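Local structure of Ac-ASP-7 (Ancylostoma caninum, 3S6S) at residues Asp23-Gly28 with Thr98-Lys103; Ile33-Ala38 with Glu171-Tyr176; Asp6-Gly11 with Ala114-Cys119. The protein is a secreted hookworm protein of the SCP/TAPS (pathogenesis-related protein) family whose function is unknown, though it probably acts in the interaction between parasite and host. One frame throughout, in Å; residues are numbered along the deposited sequence.

Interaction 1 of 3, residues Asp23-Gly28 with Thr98-Lys103; sequences DTFHNG and TFSADK
The ring of F25 meets F99 and S100, and the whole contact is apolar, a small example of how two helices of an alpha-beta-alpha fold can be joined through aromatic side chains. The two rings pack obliquely, with centroids 5.9 Å apart and planes turned 40° against each other; the closest approach runs from F25 CE1 to F99 CD1, at 3.9 Å. In both phenylalanines CG lies anti to the backbone N (chi1 171° in F25, 179° in F99), which sends each ring out from its own backbone toward the other segment.

A second carbon contact falls on the rim of the F25 ring. S100 CB lies near the ring plane, 3.5 Å from F25 CZ, while the hydroxyl OG turns back to bond the carbonyl of E97, just before this segment on helix 88-99, and what faces the ring is the serine's carbon.

H26, next along the helix, is held by bonds from NE2 to the hydroxyl of Y140 and from ND1 to the carbonyl of I22. F99 also packs on F80 of strand 76-83 and on M106 and V109 of helix 103-110. The F25 contact thereby sets helix 16-34 against the end of helix 88-99 beside the central sheet.

Interaction 2 of 3, residues Ile33-Ala38 with Glu171-Tyr176; sequences IAKGEA and EWNLCY
N173 touches A34 and K35 where helix 16-34 ends in a Schellman motif, with G36 as the C-prime residue at positive phi (57°). The motif's bonds run from G36 N to the carbonyl of I33 and from E37 N to that of R32, turning the chain away from the helix just after the residues that meet the second segment.

Along that segment, E171 begins a tight turn, its backbone N bonded to the carbonyl of L174 at the other end. W172 follows, reaching Q31 of the same helix one turn before A34. N173 then carries the contact. Its own backbone has positive phi, and CG stands between the backbone N and the carbonyl carbon (chi1 64°), bringing the amide up to the helix end. There ND2 lies 3.9 Å from A34 CB, a van der Waals approach, and the lysine chain passes across the amide at about a right angle. L174 packs on M47, while C175, joined to C162 by a disulfide, and Y176 form one strand of the small two-stranded sheet with 169-170. This disulfide-linked C-terminal region is thus laid against the end of the first long helix.

The meeting with K35 is made by methylenes, since the ammonium is turned elsewhere: the chain bends at chi3 (85°), and NZ makes a weak salt bridge with E37 OE1 at 3.4 Å. What rests on the asparagine amide is the middle of the lysine chain, with K35 CD 3.3 Å from N173 OD1.

Interaction 3 of 3, residues Asp6-Gly11 with Ala114-Cys119; sequences DNQGSG and ATRFGC
At the edge of the mixed central sheet, the short strand 6-7 and strand 116-123 lie on either side of strand 51-53, and side chains reach over this middle strand to join them. N7 and R116 make the bridge, with Q8 close by. R116 NH1 donates to N7 OD1 at 3.1 Å, with an N-H...O angle of 148°. The approach is bent at the acceptor as well: the C=O...N angle is 127°, as expected for an amide oxygen, and the nitrogen is tilted from the carbonyl plane. The amide and guanidinium planes are 55° apart, and R116 NH2 lies 3.5 Å from the same N7 OD1.

The side-chain paths explain how residues whose CA atoms are 8.9 Å apart can meet. N7 holds CG anti to its N, while the arginine chain, which packs on V51 and L56, bends at chi3 to turn its guanidinium toward N7. Q8 crosses R116 at about a right angle, its amide plane nearly parallel to the guanidinium and its OE1 3.4 Å from R116 NH1.

The strongest partner of R116 lies outside both segments: NH1 also forms a salt bridge with D53 of the intervening strand. One nitrogen thus serves both the aspartate and the N7 amide, and the negative charge probably helps to hold the guanidinium in place. The backbones are joined through strand 51-53: N7 bonds Y52 and C54, while T115 and F117 bond V51. Two strands that flank a shared parallel neighbour are in this way linked by side chains over it, in the central sheet of the SCP/TAPS alpha-beta-alpha sandwich.

How the interactions relate
From the N terminus, the chain first runs through strand 6-7, whose contact with 114-119 closes a loop of about a hundred residues; interaction 1 is nested inside it. Helix 16-34 comes next and serves two contacts: its middle meets 98-103 in interaction 1, and its C-terminal end meets the cysteine-rich C-terminal region in interaction 2, which crosses both others along the chain. Interactions 1 and 2 touch where N27 O packs on L174 CD1, and interactions 1 and 3 where H26 and D23 pack on F117. Interactions 1 and 2 fasten helix 16-34 to helix 88-99 and to the C-terminal region, while interaction 3 holds the edge strand 6-7 to the central sheet.

Interaction 1 of 3, residues Asp23-Gly28 with Thr98-Lys103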
loop_
_atom_site.group_PDB
_atom_site.type_symbol
_atom_site.label_atom_id
_atom_site.label_comp_id
_atom_site.label_asym_id
_atom_site.label_seq_id
_atom_site.Cartn_x
_atom_site.Cartn_y
_atom_site.Cartn_z
ATOM N N ASP A 23 2.381 -3.279 -5.632
ATOM C CA ASP A 23 2.210 -1.852 -5.825
ATOM C C ASP A 23 1.021 -1.549 -6.725
ATOM O O ASP A 23 0.261 -0.614 -6.463
ATOM C CB ASP A 23 3.482 -1.246 -6.400
ATOM C CG ASP A 23 3.311 0.203 -6.754
ATOM O OD1 ASP A 23 2.931 0.497 -7.912
ATOM O OD2 ASP A 23 3.537 1.044 -5.863
ATOM N N THR A 24 0.843 -2.348 -7.771
ATOM C CA THR A 24 -0.277 -2.131 -8.683
ATOM C C THR A 24 -1.608 -2.480 -8.020
ATOM O O THR A 24 -2.602 -1.764 -8.174
ATOM C CB THR A 24 -0.115 -2.912 -10.006
ATOM O OG1 THR A 24 1.012 -2.393 -10.737
ATOM C CG2 THR A 24 -1.356 -2.759 -10.852
ATOM N N PHE A 25 -1.612 -3.566 -7.253
ATOM C CA PHE A 25 -2.783 -3.926 -6.478
ATOM C C PHE A 25 -3.180 -2.794 -5.536
ATOM O O PHE A 25 -4.342 -2.409 -5.463
ATOM C CB PHE A 25 -2.521 -5.196 -5.672
ATOM C CG PHE A 25 -3.609 -5.522 -4.690
ATOM C CD1 PHE A 25 -3.604 -4.958 -3.418
ATOM C CD2 PHE A 25 -4.631 -6.405 -5.034
ATOM C CE1 PHE A 25 -4.602 -5.258 -2.504
ATOM C CE2 PHE A 25 -5.643 -6.705 -4.141
ATOM C CZ PHE A 25 -5.626 -6.138 -2.863
ATOM N N HIS A 26 -2.213 -2.264 -4.800
ATOM C CA HIS A 26 -2.497 -1.147 -3.900
ATOM C C HIS A 26 -2.980 0.091 -4.633
ATOM O O HIS A 26 -4.067 0.595 -4.356
ATOM C CB HIS A 26 -1.262 -0.782 -3.072
ATOM C CG HIS A 26 -1.066 -1.657 -1.877
ATOM N ND1 HIS A 26 -0.528 -2.924 -1.963
ATOM C CD2 HIS A 26 -1.339 -1.451 -0.567
ATOM C CE1 HIS A 26 -0.459 -3.450 -0.753
ATOM N NE2 HIS A 26 -0.955 -2.581 0.110
ATOM N N ASN A 27 -2.173 0.599 -5.562
ATOM C CA ASN A 27 -2.498 1.903 -6.140
ATOM C C ASN A 27 -3.618 1.859 -7.164
ATOM O O ASN A 27 -4.397 2.820 -7.297
ATOM C CB ASN A 27 -1.247 2.628 -6.644
ATOM C CG ASN A 27 -0.426 3.204 -5.497
ATOM O OD1 ASN A 27 -0.953 3.947 -4.648
ATOM N ND2 ASN A 27 0.850 2.823 -5.431
ATOM N N GLY A 28 -3.722 0.727 -7.856
ATOM C CA GLY A 28 -4.875 0.470 -8.701
ATOM C C GLY A 28 -6.184 0.583 -7.936
ATOM O O GLY A 28 -7.132 1.226 -8.394
ATOM N N THR A 98 -7.316 -13.148 -2.538
ATOM C CA THR A 98 -7.807 -13.557 -1.239
ATOM C C THR A 98 -7.637 -12.408 -0.230
ATOM O O THR A 98 -8.547 -12.084 0.517
ATOM C CB THR A 98 -7.103 -14.848 -0.781
ATOM O OG1 THR A 98 -7.485 -15.914 -1.661
ATOM C CG2 THR A 98 -7.491 -15.196 0.637
ATOM N N PHE A 99 -6.473 -11.779 -0.268
ATOM C CA PHE A 99 -6.143 -10.656 0.586
ATOM C C PHE A 99 -7.163 -9.527 0.438
ATOM O O PHE A 99 -7.521 -8.873 1.420
ATOM C CB PHE A 99 -4.740 -10.154 0.204
ATOM C CG PHE A 99 -4.268 -8.960 0.995
ATOM C CD1 PHE A 99 -3.857 -7.805 0.344
ATOM C CD2 PHE A 99 -4.214 -9.000 2.387
ATOM C CE1 PHE A 99 -3.402 -6.715 1.051
ATOM C CE2 PHE A 99 -3.762 -7.909 3.107
ATOM C CZ PHE A 99 -3.357 -6.758 2.440
ATOM N N SER A 100 -7.612 -9.293 -0.791
ATOM C CA SER A 100 -8.552 -8.215 -1.056
ATOM C C SER A 100 -9.942 -8.490 -0.500
ATOM O O SER A 100 -10.786 -7.602 -0.511
ATOM C CB SER A 100 -8.669 -7.934 -2.556
ATOM O OG SER A 100 -9.381 -8.967 -3.210
ATOM N N ALA A 101 -10.188 -9.709 -0.029
ATOM C CA ALA A 101 -11.464 -10.013 0.611
ATOM C C ALA A 101 -11.382 -9.937 2.146
ATOM O O ALA A 101 -12.346 -10.269 2.836
ATOM C CB ALA A 101 -11.989 -11.378 0.168
ATOM N N ASP A 102 -10.238 -9.511 2.672
ATOM C CA ASP A 102 -10.082 -9.321 4.110
ATOM C C ASP A 102 -10.309 -7.861 4.493
ATOM O O ASP A 102 -9.421 -7.009 4.333
ATOM C CB ASP A 102 -8.704 -9.781 4.569
ATOM C CG ASP A 102 -8.543 -9.716 6.070
ATOM O OD1 ASP A 102 -9.119 -10.575 6.767
ATOM O OD2 ASP A 102 -7.834 -8.815 6.550
ATOM N N LYS A 103 -11.502 -7.575 5.003
ATOM C CA LYS A 103 -11.938 -6.200 5.157
ATOM C C LYS A 103 -11.023 -5.421 6.076
ATOM O O LYS A 103 -10.844 -4.227 5.899
ATOM C CB LYS A 103 -13.385 -6.149 5.666
#

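Interaction 2 of 3, residues Ile33-Ala38 with Glu171-Tyr176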
loop_
_atom_site.group_PDB
_atom_site.type_symbol
_atom_site.label_atom_id
_atom_site.label_comp_id
_atom_site.label_asym_id
_atom_site.label_seq_id
_atom_site.Cartn_x
_atom_site.Cartn_y
_atom_site.Cartn_z
ATOM N N ILE A 33 -10.937 3.848 -6.043
ATOM C CA ILE A 33 -11.682 4.391 -4.914
ATOM C C ILE A 33 -11.772 5.908 -5.000
ATOM O O ILE A 33 -12.836 6.484 -4.763
ATOM C CB ILE A 33 -11.083 3.977 -3.583
ATOM C CG1 ILE A 33 -11.081 2.456 -3.478
ATOM C CG2 ILE A 33 -11.869 4.599 -2.427
ATOM C CD1 ILE A 33 -10.822 1.953 -2.094
ATOM N N ALA A 34 -10.660 6.549 -5.357
ATOM C CA ALA A 34 -10.624 8.004 -5.481
ATOM C C ALA A 34 -11.711 8.486 -6.435
ATOM O O ALA A 34 -12.363 9.498 -6.194
ATOM C CB ALA A 34 -9.259 8.467 -5.966
ATOM N N LYS A 35 -11.898 7.752 -7.519
ATOM C CA LYS A 35 -12.886 8.120 -8.521
ATOM C C LYS A 35 -14.254 7.584 -8.120
ATOM O O LYS A 35 -15.186 7.562 -8.925
ATOM C CB LYS A 35 -12.476 7.577 -9.885
ATOM C CG LYS A 35 -11.180 8.166 -10.405
ATOM C CD LYS A 35 -10.424 7.166 -11.296
ATOM C CE LYS A 35 -10.907 7.195 -12.747
ATOM N NZ LYS A 35 -10.376 6.034 -13.540
ATOM N N GLY A 36 -14.353 7.140 -6.868
ATOM C CA GLY A 36 -15.596 6.635 -6.317
ATOM C C GLY A 36 -16.203 5.478 -7.090
ATOM O O GLY A 36 -17.412 5.239 -7.000
ATOM N N GLU A 37 -15.379 4.749 -7.837
ATOM C CA GLU A 37 -15.895 3.658 -8.659
ATOM C C GLU A 37 -15.293 2.284 -8.365
ATOM O O GLU A 37 -15.137 1.456 -9.266
ATOM C CB GLU A 37 -15.758 3.995 -10.140
ATOM C CG GLU A 37 -14.354 3.974 -10.661
ATOM C CD GLU A 37 -14.203 4.867 -11.866
ATOM O OE1 GLU A 37 -13.291 4.622 -12.679
ATOM O OE2 GLU A 37 -14.996 5.825 -11.993
ATOM N N ALA A 38 -14.972 2.037 -7.098
ATOM C CA ALA A 38 -14.588 0.705 -6.670
ATOM C C ALA A 38 -15.772 0.113 -5.917
ATOM O O ALA A 38 -16.219 0.653 -4.899
ATOM C CB ALA A 38 -13.358 0.756 -5.795
ATOM N N GLU A 171 -1.120 13.116 -9.927
ATOM C CA GLU A 171 -0.686 12.519 -11.175
ATOM C C GLU A 171 -1.741 11.769 -11.971
ATOM O O GLU A 171 -2.142 12.222 -13.048
ATOM C CB GLU A 171 0.586 11.695 -11.013
ATOM C CG GLU A 171 1.775 12.340 -11.736
ATOM C CD GLU A 171 1.349 13.323 -12.841
ATOM O OE1 GLU A 171 0.460 12.978 -13.657
ATOM O OE2 GLU A 171 1.893 14.451 -12.876
ATOM N N TRP A 172 -2.175 10.624 -11.476
ATOM C CA TRP A 172 -3.213 9.887 -12.180
ATOM C C TRP A 172 -4.438 9.856 -11.262
ATOM O O TRP A 172 -4.886 8.801 -10.831
ATOM C CB TRP A 172 -2.735 8.475 -12.497
ATOM C CG TRP A 172 -1.405 8.376 -13.219
ATOM C CD1 TRP A 172 -1.197 8.381 -14.583
ATOM C CD2 TRP A 172 -0.107 8.206 -12.623
ATOM N NE1 TRP A 172 0.139 8.232 -14.859
ATOM C CE2 TRP A 172 0.832 8.128 -13.681
ATOM C CE3 TRP A 172 0.351 8.117 -11.299
ATOM C CZ2 TRP A 172 2.201 7.961 -13.458
ATOM C CZ3 TRP A 172 1.716 7.956 -11.074
ATOM C CH2 TRP A 172 2.627 7.888 -12.152
ATOM N N ASN A 173 -4.954 11.047 -10.991
ATOM C CA ASN A 173 -5.886 11.334 -9.902
ATOM C C ASN A 173 -5.487 10.790 -8.521
ATOM O O ASN A 173 -6.328 10.581 -7.644
ATOM C CB ASN A 173 -7.360 11.069 -10.271
ATOM C CG ASN A 173 -7.647 9.620 -10.570
ATOM O OD1 ASN A 173 -7.884 9.249 -11.730
ATOM N ND2 ASN A 173 -7.649 8.785 -9.525
ATOM N N LEU A 174 -4.187 10.596 -8.333
ATOM C CA LEU A 174 -3.645 10.346 -7.011
ATOM C C LEU A 174 -2.743 11.512 -6.623
ATOM O O LEU A 174 -2.077 12.089 -7.485
ATOM C CB LEU A 174 -2.880 9.020 -6.973
ATOM C CG LEU A 174 -3.750 7.770 -7.165
ATOM C CD1 LEU A 174 -2.890 6.542 -7.335
ATOM C CD2 LEU A 174 -4.719 7.601 -5.994
ATOM N N CYS A 175 -2.767 11.874 -5.335
ATOM C CA CYS A 175 -1.825 12.827 -4.750
ATOM C C CYS A 175 -0.554 12.113 -4.290
ATOM O O CYS A 175 -0.615 11.047 -3.681
ATOM C CB CYS A 175 -2.464 13.553 -3.567
ATOM S SG CYS A 175 -3.967 14.478 -3.985
ATOM N N TYR A 176 0.599 12.688 -4.597
ATOM C CA TYR A 176 1.869 12.120 -4.151
ATOM C C TYR A 176 2.678 13.141 -3.358
ATOM O O TYR A 176 2.913 14.253 -3.823
ATOM C CB TYR A 176 2.695 11.627 -5.343
ATOM C CG TYR A 176 2.119 10.427 -6.058
ATOM C CD1 TYR A 176 1.140 10.574 -7.042
ATOM C CD2 TYR A 176 2.551 9.147 -5.758
ATOM C CE1 TYR A 176 0.616 9.476 -7.706
ATOM C CE2 TYR A 176 2.028 8.049 -6.409
ATOM C CZ TYR A 176 1.065 8.224 -7.391
ATOM O OH TYR A 176 0.550 7.127 -8.038
#

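Interaction 3 of 3, residues Asp6-Gly11 with Ala114-Cys119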
loop_
_atom_site.group_PDB
_atom_site.type_symbol
_atom_site.label_atom_id
_atom_site.label_comp_id
_atom_site.label_asym_id
_atom_site.label_seq_id
_atom_site.Cartn_x
_atom_site.Cartn_y
_atom_site.Cartn_z
ATOM N N ASP A 6 8.853 5.247 -6.915
ATOM C CA ASP A 6 9.808 4.635 -6.028
ATOM C C ASP A 6 10.635 5.690 -5.321
ATOM O O ASP A 6 11.093 6.640 -5.947
ATOM C CB ASP A 6 10.745 3.845 -6.900
ATOM C CG ASP A 6 11.009 2.503 -6.371
ATOM O OD1 ASP A 6 11.669 2.427 -5.297
ATOM O OD2 ASP A 6 10.577 1.536 -7.056
ATOM N N ASN A 7 10.839 5.521 -4.019
ATOM C CA ASN A 7 11.711 6.411 -3.262
ATOM C C ASN A 7 12.651 5.589 -2.396
ATOM O O ASN A 7 12.279 4.504 -1.926
ATOM C CB ASN A 7 10.893 7.377 -2.403
ATOM C CG ASN A 7 11.716 8.553 -1.893
ATOM O OD1 ASN A 7 11.406 9.139 -0.857
ATOM N ND2 ASN A 7 12.768 8.907 -2.633
ATOM N N GLN A 8 13.884 6.076 -2.249
ATOM C CA GLN A 8 14.847 5.505 -1.312
ATOM C C GLN A 8 15.659 4.297 -1.778
ATOM O O GLN A 8 15.977 4.134 -2.968
ATOM C CB GLN A 8 14.143 5.117 -0.012
ATOM C CG GLN A 8 14.590 5.900 1.180
ATOM C CD GLN A 8 14.020 7.283 1.186
ATOM O OE1 GLN A 8 12.982 7.531 1.806
ATOM N NE2 GLN A 8 14.685 8.205 0.492
ATOM N N GLY A 9 15.983 3.456 -0.788
ATOM C CA GLY A 9 16.841 2.288 -0.957
ATOM C C GLY A 9 17.505 1.808 0.338
ATOM O O GLY A 9 17.590 2.570 1.310
ATOM N N SER A 10 17.960 0.551 0.385
ATOM C CA SER A 10 17.813 -0.428 -0.701
ATOM C C SER A 10 18.349 -1.808 -0.302
ATOM O O SER A 10 19.429 -2.218 -0.741
ATOM C CB SER A 10 18.513 0.033 -1.984
ATOM O OG SER A 10 17.920 -0.592 -3.104
ATOM N N GLY A 11 17.576 -2.532 0.502
ATOM C CA GLY A 11 16.252 -2.084 0.890
ATOM C C GLY A 11 15.268 -2.785 -0.018
ATOM O O GLY A 11 14.638 -3.759 0.368
ATOM N N ALA A 114 -2.433 7.488 4.177
ATOM C CA ALA A 114 -1.142 6.828 4.023
ATOM C C ALA A 114 -0.508 7.371 2.739
ATOM O O ALA A 114 -1.215 7.654 1.783
ATOM C CB ALA A 114 -1.310 5.300 3.962
ATOM N N THR A 115 0.810 7.528 2.718
ATOM C CA THR A 115 1.483 8.116 1.560
ATOM C C THR A 115 2.670 7.310 1.061
ATOM O O THR A 115 3.209 7.598 -0.019
ATOM C CB THR A 115 2.009 9.534 1.852
ATOM O OG1 THR A 115 3.180 9.456 2.669
ATOM C CG2 THR A 115 0.949 10.392 2.513
ATOM N N ARG A 116 3.105 6.328 1.854
ATOM C CA ARG A 116 4.161 5.432 1.418
ATOM C C ARG A 116 4.124 4.097 2.142
ATOM O O ARG A 116 3.567 3.989 3.243
ATOM C CB ARG A 116 5.552 6.085 1.495
ATOM C CG ARG A 116 5.908 6.711 2.808
ATOM C CD ARG A 116 7.384 7.105 2.823
ATOM N NE ARG A 116 7.611 8.475 2.377
ATOM C CZ ARG A 116 8.711 8.880 1.736
ATOM N NH1 ARG A 116 9.682 8.014 1.453
ATOM N NH2 ARG A 116 8.836 10.149 1.361
ATOM N N PHE A 117 4.696 3.085 1.489
ATOM C CA PHE A 117 4.735 1.735 2.010
ATOM C C PHE A 117 5.853 0.956 1.336
ATOM O O PHE A 117 6.385 1.379 0.319
ATOM C CB PHE A 117 3.395 1.019 1.781
ATOM C CG PHE A 117 3.202 0.483 0.370
ATOM C CD1 PHE A 117 3.466 1.270 -0.746
ATOM C CD2 PHE A 117 2.743 -0.810 0.164
ATOM C CE1 PHE A 117 3.258 0.774 -2.037
ATOM C CE2 PHE A 117 2.545 -1.313 -1.122
ATOM C CZ PHE A 117 2.805 -0.519 -2.222
ATOM N N GLY A 118 6.180 -0.195 1.908
ATOM C CA GLY A 118 7.075 -1.154 1.310
ATOM C C GLY A 118 6.721 -2.546 1.815
ATOM O O GLY A 118 6.131 -2.690 2.892
ATOM N N CYS A 119 7.067 -3.577 1.040
ATOM C CA CYS A 119 6.727 -4.943 1.427
ATOM C C CYS A 119 7.910 -5.881 1.280
ATOM O O CYS A 119 8.841 -5.624 0.523
ATOM C CB CYS A 119 5.554 -5.466 0.596
ATOM S SG CYS A 119 4.205 -4.283 0.415
#